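Local atomic coordinates of hemerythrin-like domain-containing protein (Streptococcus mutans, PDB entry 2QKP), a protein that is of unknown function but carries a C-terminal PAS domain, the part described here, which probably serves as a sensory or protein-interaction module. Residues E31-N36 / F55-S60; F82-L85 / Q89-K92; W96-S99 / K104-Y107; V113-Q116 / F120-V123. All coordinates share one frame; numbering follows the deposited sequence.

Contact 1 of 4, residues E31-N36 / F55-S60; sequences EITFVN and FKRTPS
In this PAS domain the start of the loop of residues 55-60 passes beside the strand of residues 31-36, and the two meet through Glu31 with Phe55 and Thr33 with Arg57. The backbones stay well apart, with CA atoms of Glu31 and Phe55 8.3 Å from each other, and the gap is bridged by side chains and one water. Glu31 reaches over with its chain extended beyond CG (chi2 176°), and its OE1 accepts a weak but nearly straight hydrogen bond from the backbone N of Phe55 at 3.4 Å. Its other oxygen, OE2, takes the N-H of Val54, so the carboxylate receives two consecutive amides of the loop. A water extends this polar patch: it lies 2.9 Å from Phe55 O and 3.3 Å from Glu31 OE1, though more acceptors are in reach than it has protons, and Arg57 NE gives it a weak bond. Two residues along each segment, the methyl CG2 of Thr33 presses obliquely on the Arg57 guanidinium, 3.4 Å from NE, the two side chains crossing at about a right angle. The Arg57 chain bends at chi2 (-71°), folding back so that one face of the guanidinium lies over Phe55 CB, 3.6 Å from its plane and toward the rim. Its far end, NH2, makes a long, weak ion pair with Glu125. The strand lies inside the five-stranded antiparallel sheet, between strands 41-44 and 120-129; Arg57 also packs on Tyr44 of the first, and the Phe55 side chain touches Glu125 and Val127 of the second and Val108 of strand 104-114.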
loop_
_atom_site.group_PDB
_atom_site.type_symbol
_atom_site.label_atom_id
_atom_site.label_comp_id
_atom_site.label_asym_id
_atom_site.label_seq_id
_atom_site.Cartn_x
_atom_site.Cartn_y
_atom_site.Cartn_z
ATOM N N GLU A 31 -5.944 2.241 5.137
ATOM C CA GLU A 31 -6.150 3.677 5.320
ATOM C C GLU A 31 -4.741 4.204 5.553
ATOM O O GLU A 31 -4.082 3.792 6.512
ATOM C CB GLU A 31 -7.021 3.978 6.560
ATOM C CG GLU A 31 -8.465 3.530 6.449
ATOM C CD GLU A 31 -9.252 3.758 7.740
ATOM O OE1 GLU A 31 -8.823 4.558 8.635
ATOM O OE2 GLU A 31 -10.317 3.155 7.841
ATOM N N ILE A 32 -4.284 5.101 4.676
ATOM C CA ILE A 32 -2.883 5.562 4.696
ATOM C C ILE A 32 -2.891 7.036 5.040
ATOM O O ILE A 32 -3.738 7.793 4.540
ATOM C CB ILE A 32 -2.254 5.339 3.314
ATOM C CG1 ILE A 32 -2.263 3.822 3.021
ATOM C CG2 ILE A 32 -0.793 5.945 3.164
ATOM C CD1 ILE A 32 -1.803 3.457 1.613
ATOM N N THR A 33 -1.961 7.452 5.892
ATOM C CA THR A 33 -1.752 8.896 6.112
ATOM C C THR A 33 -0.258 9.145 6.078
ATOM O O THR A 33 0.526 8.254 6.406
ATOM C CB THR A 33 -2.342 9.458 7.452
ATOM O OG1 THR A 33 -1.488 9.098 8.545
ATOM C CG2 THR A 33 -3.778 8.971 7.715
ATOM N N PHE A 34 0.145 10.343 5.672
ATOM C CA PHE A 34 1.563 10.655 5.640
ATOM C C PHE A 34 1.780 12.019 6.264
ATOM O O PHE A 34 1.106 12.972 5.915
ATOM C CB PHE A 34 2.068 10.655 4.199
ATOM C CG PHE A 34 3.466 11.115 4.058
ATOM C CD1 PHE A 34 4.527 10.334 4.556
ATOM C CD2 PHE A 34 3.748 12.319 3.421
ATOM C CE1 PHE A 34 5.861 10.746 4.400
ATOM C CE2 PHE A 34 5.084 12.758 3.281
ATOM C CZ PHE A 34 6.136 11.975 3.773
ATOM N N VAL A 35 2.741 12.081 7.177
ATOM C CA VAL A 35 3.169 13.337 7.814
ATOM C C VAL A 35 4.622 13.584 7.408
ATOM O O VAL A 35 5.459 12.678 7.516
ATOM C CB VAL A 35 3.041 13.212 9.357
ATOM C CG1 VAL A 35 3.611 14.444 10.046
ATOM C CG2 VAL A 35 1.595 12.986 9.760
ATOM N N ASN A 36 4.955 14.778 6.926
ATOM C CA ASN A 36 6.306 14.971 6.360
ATOM C C ASN A 36 7.298 15.291 7.474
ATOM O O ASN A 36 6.924 15.328 8.652
ATOM C CB ASN A 36 6.327 16.037 5.250
ATOM C CG ASN A 36 5.905 17.431 5.756
ATOM O OD1 ASN A 36 6.134 17.775 6.918
ATOM N ND2 ASN A 36 5.303 18.237 4.870
ATOM N N PHE A 55 -9.907 5.689 11.631
ATOM C CA PHE A 55 -9.391 6.927 12.207
ATOM C C PHE A 55 -9.811 8.039 11.277
ATOM O O PHE A 55 -9.196 8.256 10.233
ATOM C CB PHE A 55 -7.859 6.912 12.333
ATOM C CG PHE A 55 -7.333 5.896 13.315
ATOM C CD1 PHE A 55 -7.971 5.682 14.535
ATOM C CD2 PHE A 55 -6.175 5.184 13.034
ATOM C CE1 PHE A 55 -7.476 4.741 15.451
ATOM C CE2 PHE A 55 -5.667 4.256 13.944
ATOM C CZ PHE A 55 -6.321 4.029 15.149
ATOM N N LYS A 56 -10.876 8.729 11.658
ATOM C CA LYS A 56 -11.442 9.755 10.809
ATOM C C LYS A 56 -10.407 10.823 10.492
ATOM O O LYS A 56 -9.716 11.309 11.388
ATOM C CB LYS A 56 -12.637 10.399 11.483
ATOM C CG LYS A 56 -13.890 10.270 10.680
ATOM C CD LYS A 56 -14.611 9.026 11.131
ATOM C CE LYS A 56 -15.270 8.319 9.970
ATOM N NZ LYS A 56 -15.527 6.900 10.316
ATOM N N ARG A 57 -10.292 11.149 9.210
ATOM C CA ARG A 57 -9.512 12.298 8.775
ATOM C C ARG A 57 -10.458 13.137 7.936
ATOM O O ARG A 57 -11.384 12.601 7.318
ATOM C CB ARG A 57 -8.308 11.876 7.921
ATOM C CG ARG A 57 -7.464 10.738 8.490
ATOM C CD ARG A 57 -6.670 11.156 9.706
ATOM N NE ARG A 57 -5.866 10.032 10.196
ATOM C CZ ARG A 57 -5.549 9.806 11.471
ATOM N NH1 ARG A 57 -5.964 10.612 12.440
ATOM N NH2 ARG A 57 -4.803 8.752 11.776
ATOM N N THR A 58 -10.227 14.441 7.904
ATOM C CA THR A 58 -11.044 15.331 7.081
ATOM C C THR A 58 -10.142 16.272 6.263
ATOM O O THR A 58 -9.017 16.552 6.665
ATOM C CB THR A 58 -12.047 16.137 7.938
ATOM O OG1 THR A 58 -11.334 17.008 8.819
ATOM C CG2 THR A 58 -12.925 15.195 8.764
ATOM N N PRO A 59 -10.631 16.753 5.105
ATOM C CA PRO A 59 -9.795 17.621 4.253
ATOM C C PRO A 59 -9.256 18.854 4.985
ATOM O O PRO A 59 -8.211 19.401 4.603
ATOM C CB PRO A 59 -10.758 18.049 3.140
ATOM C CG PRO A 59 -11.751 16.939 3.064
ATOM C CD PRO A 59 -11.948 16.494 4.491
ATOM N N SER A 60 -9.964 19.255 6.041
ATOM C CA SER A 60 -9.660 20.463 6.814
ATOM C C SER A 60 -8.347 20.318 7.558
ATOM O O SER A 60 -7.651 21.305 7.822
ATOM C CB SER A 60 -10.789 20.731 7.815
ATOM O OG SER A 60 -12.028 20.242 7.314
HETATM O O HOH W 1 -6.868 7.169 8.849
#

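Contact 2 of 4, residues F82-L85 / Q89-K92; sequences FELL and QRDK
The Arg90 guanidinium meets Leu84 at its edge: CD2 of Leu84 lies in the plane of the group, 3.4 Å from NH1. The two side chains run side by side and point the same way, Arg90 remaining extended from CG to NE. The second flat group, the Gln89 amide, comes to the same methyl from another direction. Its side chain crosses that of Leu84 at about a right angle, bringing OE1 to 3.6 Å from CD2. A single leucine methyl therefore packs against the polar ends of two consecutive residues, and no hydrogen bond links those ends to the helix segment. Leu85 fills the inner side of the turn. With CG beside its backbone N (chi1 -65°), it directs CD2 against the chain of the following loop, 3.5 Å from Arg90 O and 3.6 Å from Asp91 O.

The main chain supplies the direct polar link. Gln89 N donates to Leu84 O at 3.1 Å, with an N-H...O angle of 139°, bent at the proton although the donor lies nearly along the C=O axis. One residue on, a water donates to both Leu85 O, at 3.1 Å, and Arg90 O, at 3.0 Å, joining carbonyls that cannot bond each other. Leu85 also packs on Tyr110 and Ala112 of strand 104-114. The geometry is that of a helix-to-strand connection in a PAS domain: the chain leaves the end of helix 72-86, turns at the surface and enters strand 92-99.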
loop_
_atom_site.group_PDB
_atom_site.type_symbol
_atom_site.label_atom_id
_atom_site.label_comp_id
_atom_site.label_asym_id
_atom_site.label_seq_id
_atom_site.Cartn_x
_atom_site.Cartn_y
_atom_site.Cartn_z
ATOM N N PHE A 82 6.557 9.258 17.060
ATOM C CA PHE A 82 7.315 10.002 16.017
ATOM C C PHE A 82 8.776 10.142 16.408
ATOM O O PHE A 82 9.662 10.052 15.570
ATOM C CB PHE A 82 6.723 11.397 15.786
ATOM C CG PHE A 82 5.555 11.414 14.824
ATOM C CD1 PHE A 82 4.606 10.396 14.837
ATOM C CD2 PHE A 82 5.394 12.466 13.934
ATOM C CE1 PHE A 82 3.498 10.405 13.945
ATOM C CE2 PHE A 82 4.293 12.492 13.052
ATOM C CZ PHE A 82 3.352 11.457 13.066
ATOM N N GLU A 83 9.034 10.345 17.700
ATOM C CA GLU A 83 10.407 10.468 18.157
ATOM C C GLU A 83 11.227 9.180 17.963
ATOM O O GLU A 83 12.386 9.230 17.517
ATOM C CB GLU A 83 10.478 10.923 19.632
ATOM C CG GLU A 83 11.941 11.037 20.053
ATOM C CD GLU A 83 12.171 11.632 21.423
ATOM O OE1 GLU A 83 11.512 11.181 22.397
ATOM O OE2 GLU A 83 13.060 12.525 21.519
ATOM N N LEU A 84 10.635 8.046 18.306
ATOM C CA LEU A 84 11.278 6.737 18.163
ATOM C C LEU A 84 11.640 6.497 16.709
ATOM O O LEU A 84 12.730 6.029 16.401
ATOM C CB LEU A 84 10.328 5.609 18.571
ATOM C CG LEU A 84 10.162 5.299 20.064
ATOM C CD1 LEU A 84 8.872 4.507 20.301
ATOM C CD2 LEU A 84 11.394 4.526 20.540
ATOM N N LEU A 85 10.693 6.781 15.815
ATOM C CA LEU A 85 10.911 6.553 14.382
ATOM C C LEU A 85 11.979 7.479 13.812
ATOM O O LEU A 85 12.852 7.033 13.079
ATOM C CB LEU A 85 9.570 6.731 13.616
ATOM C CG LEU A 85 8.501 5.711 13.961
ATOM C CD1 LEU A 85 7.144 6.097 13.260
ATOM C CD2 LEU A 85 8.896 4.229 13.671
ATOM N N GLN A 89 15.369 4.447 16.291
ATOM C CA GLN A 89 15.281 3.411 17.311
ATOM C C GLN A 89 14.463 2.215 16.842
ATOM O O GLN A 89 14.796 1.069 17.142
ATOM C CB GLN A 89 14.720 3.989 18.612
ATOM C CG GLN A 89 15.705 4.977 19.254
ATOM C CD GLN A 89 15.105 5.776 20.408
ATOM O OE1 GLN A 89 14.283 6.684 20.210
ATOM N NE2 GLN A 89 15.554 5.473 21.621
ATOM N N ARG A 90 13.399 2.488 16.087
ATOM C CA ARG A 90 12.652 1.424 15.430
ATOM C C ARG A 90 12.257 1.926 14.039
ATOM O O ARG A 90 12.235 3.126 13.808
ATOM C CB ARG A 90 11.415 1.074 16.250
ATOM C CG ARG A 90 11.726 0.329 17.579
ATOM C CD ARG A 90 10.550 0.334 18.534
ATOM N NE ARG A 90 10.801 -0.507 19.706
ATOM C CZ ARG A 90 11.300 -0.083 20.875
ATOM N NH1 ARG A 90 11.608 1.194 21.066
ATOM N NH2 ARG A 90 11.490 -0.954 21.865
ATOM N N ASP A 91 12.001 0.994 13.122
ATOM C CA ASP A 91 11.527 1.365 11.790
ATOM C C ASP A 91 10.007 1.384 11.742
ATOM O O ASP A 91 9.419 2.053 10.877
ATOM C CB ASP A 91 12.141 0.483 10.691
ATOM C CG ASP A 91 11.771 -0.974 10.809
ATOM O OD1 ASP A 91 11.402 -1.468 11.902
ATOM O OD2 ASP A 91 11.892 -1.652 9.772
ATOM N N LYS A 92 9.392 0.644 12.672
ATOM C CA LYS A 92 7.943 0.510 12.791
ATOM C C LYS A 92 7.493 0.437 14.248
ATOM O O LYS A 92 8.228 -0.081 15.114
ATOM C CB LYS A 92 7.458 -0.771 12.096
ATOM C CG LYS A 92 7.665 -0.806 10.582
ATOM C CD LYS A 92 7.214 -2.131 9.994
ATOM C CE LYS A 92 8.231 -3.237 10.242
ATOM N NZ LYS A 92 7.995 -4.473 9.436
HETATM O O HOH W 2 13.749 4.487 11.601
#

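Contact 3 of 4, residues W96-S99 / K104-Y107; sequences WFQS and KFVY
Val106 packs against the flat of the Phe97 ring: its CB sits over one face, 3.9 Å from the centroid and 19° off the normal, a CH-pi contact. CG1 and CG2 flank it against CE2 and CE1, straddling the end of the ring. Phe97 CG, standing between the backbone N and the carbonyl carbon, lays the ring across the neighbouring strand.

Trp96, Gln98, Phe105 and Tyr107 occupy the other face. Phe105 is wedged between the first two: its CE2 touches Trp96 CB at 3.9 Å, while the bent Gln98 chain brings CD and OE1 to the ring edge, amide and ring planes 76° apart. Phe97 O sits over the centre of one face of the Phe105 ring, 3.8 Å above its plane. Trp96 and Tyr107 lie nearly parallel, with planes at 9°, but are slid so far that the rings barely overlap; Trp96 CE3 meets Tyr107 CE1 at 3.6 Å. Leu136 of the second subunit packs on Trp96, Phe105 and Tyr107.

Between the two faces, the backbones of Phe97 and Val106, and of Ser99 and Lys104, are joined by two hydrogen bonds each. This is the antiparallel beta hairpin of strands 92-99 and 104-114 at the edge of the PAS sheet.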
loop_
_atom_site.group_PDB
_atom_site.type_symbol
_atom_site.label_atom_id
_atom_site.label_comp_id
_atom_site.label_asym_id
_atom_site.label_seq_id
_atom_site.Cartn_x
_atom_site.Cartn_y
_atom_site.Cartn_z
ATOM N N TRP A 96 -2.769 -2.880 17.895
ATOM C CA TRP A 96 -3.942 -3.564 17.369
ATOM C C TRP A 96 -5.019 -3.604 18.449
ATOM O O TRP A 96 -4.705 -3.560 19.651
ATOM C CB TRP A 96 -3.608 -4.979 16.899
ATOM C CG TRP A 96 -2.876 -5.836 17.906
ATOM C CD1 TRP A 96 -3.425 -6.649 18.870
ATOM C CD2 TRP A 96 -1.463 -5.981 18.020
ATOM N NE1 TRP A 96 -2.428 -7.280 19.586
ATOM C CE2 TRP A 96 -1.213 -6.894 19.078
ATOM C CE3 TRP A 96 -0.381 -5.414 17.355
ATOM C CZ2 TRP A 96 0.081 -7.235 19.474
ATOM C CZ3 TRP A 96 0.894 -5.781 17.723
ATOM C CH2 TRP A 96 1.121 -6.681 18.780
ATOM N N PHE A 97 -6.264 -3.655 18.008
ATOM C CA PHE A 97 -7.419 -3.595 18.905
ATOM C C PHE A 97 -8.662 -4.032 18.166
ATOM O O PHE A 97 -8.735 -3.940 16.938
ATOM C CB PHE A 97 -7.609 -2.165 19.454
ATOM C CG PHE A 97 -7.877 -1.114 18.396
ATOM C CD1 PHE A 97 -9.184 -0.807 18.002
ATOM C CD2 PHE A 97 -6.827 -0.416 17.808
ATOM C CE1 PHE A 97 -9.444 0.181 17.027
ATOM C CE2 PHE A 97 -7.073 0.568 16.838
ATOM C CZ PHE A 97 -8.380 0.861 16.444
ATOM N N GLN A 98 -9.653 -4.497 18.931
ATOM C CA GLN A 98 -10.949 -4.879 18.398
ATOM C C GLN A 98 -11.803 -3.627 18.219
ATOM O O GLN A 98 -11.822 -2.764 19.097
ATOM C CB GLN A 98 -11.650 -5.798 19.394
ATOM C CG GLN A 98 -11.213 -7.220 19.352
ATOM C CD GLN A 98 -11.931 -8.006 18.290
ATOM O OE1 GLN A 98 -11.577 -9.157 18.008
ATOM N NE2 GLN A 98 -12.950 -7.396 17.686
ATOM N N SER A 99 -12.480 -3.515 17.080
ATOM C CA SER A 99 -13.469 -2.465 16.877
ATOM C C SER A 99 -14.813 -3.126 16.610
ATOM O O SER A 99 -15.088 -3.533 15.487
ATOM C CB SER A 99 -13.084 -1.565 15.702
ATOM O OG SER A 99 -14.108 -0.603 15.459
ATOM N N LYS A 104 -14.433 -4.834 12.786
ATOM C CA LYS A 104 -13.056 -4.964 12.301
ATOM C C LYS A 104 -12.152 -5.280 13.470
ATOM O O LYS A 104 -12.417 -4.872 14.613
ATOM C CB LYS A 104 -12.575 -3.660 11.644
ATOM C CG LYS A 104 -13.136 -3.418 10.243
ATOM C CD LYS A 104 -12.708 -2.093 9.637
ATOM C CE LYS A 104 -13.379 -1.932 8.281
ATOM N NZ LYS A 104 -12.862 -0.785 7.493
ATOM N N PHE A 105 -11.081 -6.009 13.189
ATOM C CA PHE A 105 -9.984 -6.095 14.112
ATOM C C PHE A 105 -8.865 -5.299 13.465
ATOM O O PHE A 105 -8.384 -5.662 12.406
ATOM C CB PHE A 105 -9.541 -7.525 14.365
ATOM C CG PHE A 105 -8.646 -7.639 15.532
ATOM C CD1 PHE A 105 -9.173 -7.791 16.814
ATOM C CD2 PHE A 105 -7.285 -7.494 15.393
ATOM C CE1 PHE A 105 -8.334 -7.870 17.912
ATOM C CE2 PHE A 105 -6.439 -7.581 16.506
ATOM C CZ PHE A 105 -6.951 -7.760 17.739
ATOM N N VAL A 106 -8.469 -4.216 14.116
ATOM C CA VAL A 106 -7.645 -3.205 13.466
ATOM C C VAL A 106 -6.176 -3.415 13.796
ATOM O O VAL A 106 -5.817 -3.611 14.964
ATOM C CB VAL A 106 -8.100 -1.790 13.933
ATOM C CG1 VAL A 106 -7.249 -0.674 13.271
ATOM C CG2 VAL A 106 -9.602 -1.574 13.618
ATOM N N TYR A 107 -5.319 -3.374 12.772
ATOM C CA TYR A 107 -3.876 -3.443 12.987
ATOM C C TYR A 107 -3.263 -2.166 12.419
ATOM O O TYR A 107 -3.476 -1.847 11.239
ATOM C CB TYR A 107 -3.319 -4.642 12.209
ATOM C CG TYR A 107 -1.850 -4.914 12.455
ATOM C CD1 TYR A 107 -1.441 -5.656 13.560
ATOM C CD2 TYR A 107 -0.867 -4.471 11.564
ATOM C CE1 TYR A 107 -0.094 -5.931 13.789
ATOM C CE2 TYR A 107 0.496 -4.728 11.800
ATOM C CZ TYR A 107 0.866 -5.477 12.904
ATOM O OH TYR A 107 2.203 -5.782 13.133
#

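Contact 4 of 4, residues V113-Q116 / F120-V123; sequences VRDQ and FQGV
The carbonyl oxygen of Val113 accepts the shortest bond here, from Gln121 N at 2.7 Å, with an N-H...O angle of 158°. The same valine turns its N-H to the same strand, Val113 N donating to Gly122 O at 2.9 Å. Gln121 and Gly122 thus both face one residue, which defines a classic beta bulge. Gly122 has a phi of 141°, and with its backbone so turned a CB would be jammed against the preceding carbonyl oxygen.

Next to the bulge, Arg114 stretches out from CG to NE and sets a face of its guanidinium against Phe120, whose CD1 stands 3.8 Å above that plane, toward the rim. The two flat groups are inclined at 56°, so they do not stack. The polar ends find partners beyond these strands: NH2 bonds Leu85 O and Arg86 O, and NH1 bonds Gly118 O. Across the hairpin, the Gln121 chain bends at chi2 and brings NE2 to 3.2 Å from Asp115 OD2, while OD1 of that aspartate accepts the N-H of Asp119 in the turn.

Chemically, the positive charge of Arg114 probably complements the carbonyl-rich C-terminal end of helix 72-86 and ties the hairpin to it.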
loop_
_atom_site.group_PDB
_atom_site.type_symbol
_atom_site.label_atom_id
_atom_site.label_comp_id
_atom_site.label_asym_id
_atom_site.label_seq_id
_atom_site.Cartn_x
_atom_site.Cartn_y
_atom_site.Cartn_z
ATOM N N VAL A 113 9.658 6.723 7.163
ATOM C CA VAL A 113 9.928 6.740 5.711
ATOM C C VAL A 113 11.347 7.288 5.540
ATOM O O VAL A 113 11.630 8.423 5.946
ATOM C CB VAL A 113 8.908 7.620 4.952
ATOM C CG1 VAL A 113 9.191 7.621 3.463
ATOM C CG2 VAL A 113 7.502 7.132 5.204
ATOM N N ARG A 114 12.236 6.470 4.988
ATOM C CA ARG A 114 13.649 6.860 4.782
ATOM C C ARG A 114 14.042 6.642 3.342
ATOM O O ARG A 114 13.592 5.693 2.713
ATOM C CB ARG A 114 14.564 6.036 5.709
ATOM C CG ARG A 114 14.291 6.395 7.191
ATOM C CD ARG A 114 15.255 5.663 8.168
ATOM N NE ARG A 114 14.969 6.103 9.528
ATOM C CZ ARG A 114 15.387 7.256 10.047
ATOM N NH1 ARG A 114 16.133 8.113 9.335
ATOM N NH2 ARG A 114 15.057 7.563 11.294
ATOM N N ASP A 115 14.916 7.500 2.822
ATOM C CA ASP A 115 15.451 7.285 1.468
ATOM C C ASP A 115 16.602 6.246 1.463
ATOM O O ASP A 115 16.918 5.684 2.507
ATOM C CB ASP A 115 15.826 8.637 0.842
ATOM C CG ASP A 115 16.895 9.381 1.632
ATOM O OD1 ASP A 115 17.560 8.756 2.481
ATOM O OD2 ASP A 115 17.086 10.595 1.382
ATOM N N GLN A 116 17.213 5.964 0.311
ATOM C CA GLN A 116 18.261 4.927 0.285
ATOM C C GLN A 116 19.531 5.316 1.054
ATOM O O GLN A 116 20.336 4.454 1.400
ATOM C CB GLN A 116 18.587 4.442 -1.138
ATOM C CG GLN A 116 17.449 3.677 -1.816
ATOM C CD GLN A 116 16.997 2.418 -1.065
ATOM O OE1 GLN A 116 16.698 2.443 0.141
ATOM N NE2 GLN A 116 16.920 1.311 -1.790
ATOM N N PHE A 120 15.715 10.798 6.993
ATOM C CA PHE A 120 14.311 10.776 7.441
ATOM C C PHE A 120 13.433 11.654 6.548
ATOM O O PHE A 120 13.724 12.828 6.355
ATOM C CB PHE A 120 14.226 11.272 8.905
ATOM C CG PHE A 120 12.857 11.189 9.492
ATOM C CD1 PHE A 120 12.329 9.972 9.889
ATOM C CD2 PHE A 120 12.071 12.336 9.638
ATOM C CE1 PHE A 120 11.049 9.916 10.439
ATOM C CE2 PHE A 120 10.795 12.269 10.205
ATOM C CZ PHE A 120 10.291 11.066 10.587
ATOM N N GLN A 121 12.361 11.068 6.007
ATOM C CA GLN A 121 11.451 11.789 5.113
ATOM C C GLN A 121 10.031 11.963 5.662
ATOM O O GLN A 121 9.205 12.673 5.063
ATOM C CB GLN A 121 11.399 11.071 3.766
ATOM C CG GLN A 121 12.756 10.855 3.127
ATOM C CD GLN A 121 13.511 12.151 2.901
ATOM O OE1 GLN A 121 12.915 13.195 2.625
ATOM N NE2 GLN A 121 14.834 12.095 3.037
ATOM N N GLY A 122 9.741 11.346 6.799
ATOM C CA GLY A 122 8.443 11.540 7.442
ATOM C C GLY A 122 7.928 10.251 8.036
ATOM O O GLY A 122 8.666 9.263 8.132
ATOM N N VAL A 123 6.664 10.277 8.455
ATOM C CA VAL A 123 6.075 9.073 9.058
ATOM C C VAL A 123 4.871 8.623 8.238
ATOM O O VAL A 123 3.998 9.435 7.928
ATOM C CB VAL A 123 5.658 9.341 10.484
ATOM C CG1 VAL A 123 4.852 8.173 11.038
ATOM C CG2 VAL A 123 6.920 9.557 11.359
#

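The contacts follow one another along the chain without interleaving, all within the PAS domain. Contacts 1, 3 and 4 reach the same five-stranded antiparallel sheet, and contact 2 links helix 72-86 to the loop leading into edge strand 92-99. Contacts 2 and 4 are the closest, their centres about 11 Å apart, and Val123 packs on Phe82 and Leu85. Contact 1 joins contact 4 through adjacent strands 31-36 and 120-129, and contact 3 through Phe55 against Phe97. Contacts 3 and 4 share strand 104-114, yet their centres lie about 27 Å apart, on opposite sides of the chain's centre. Contacts 1, 3 and 4 also touch the second subunit, so three of the four lie partly at that interface.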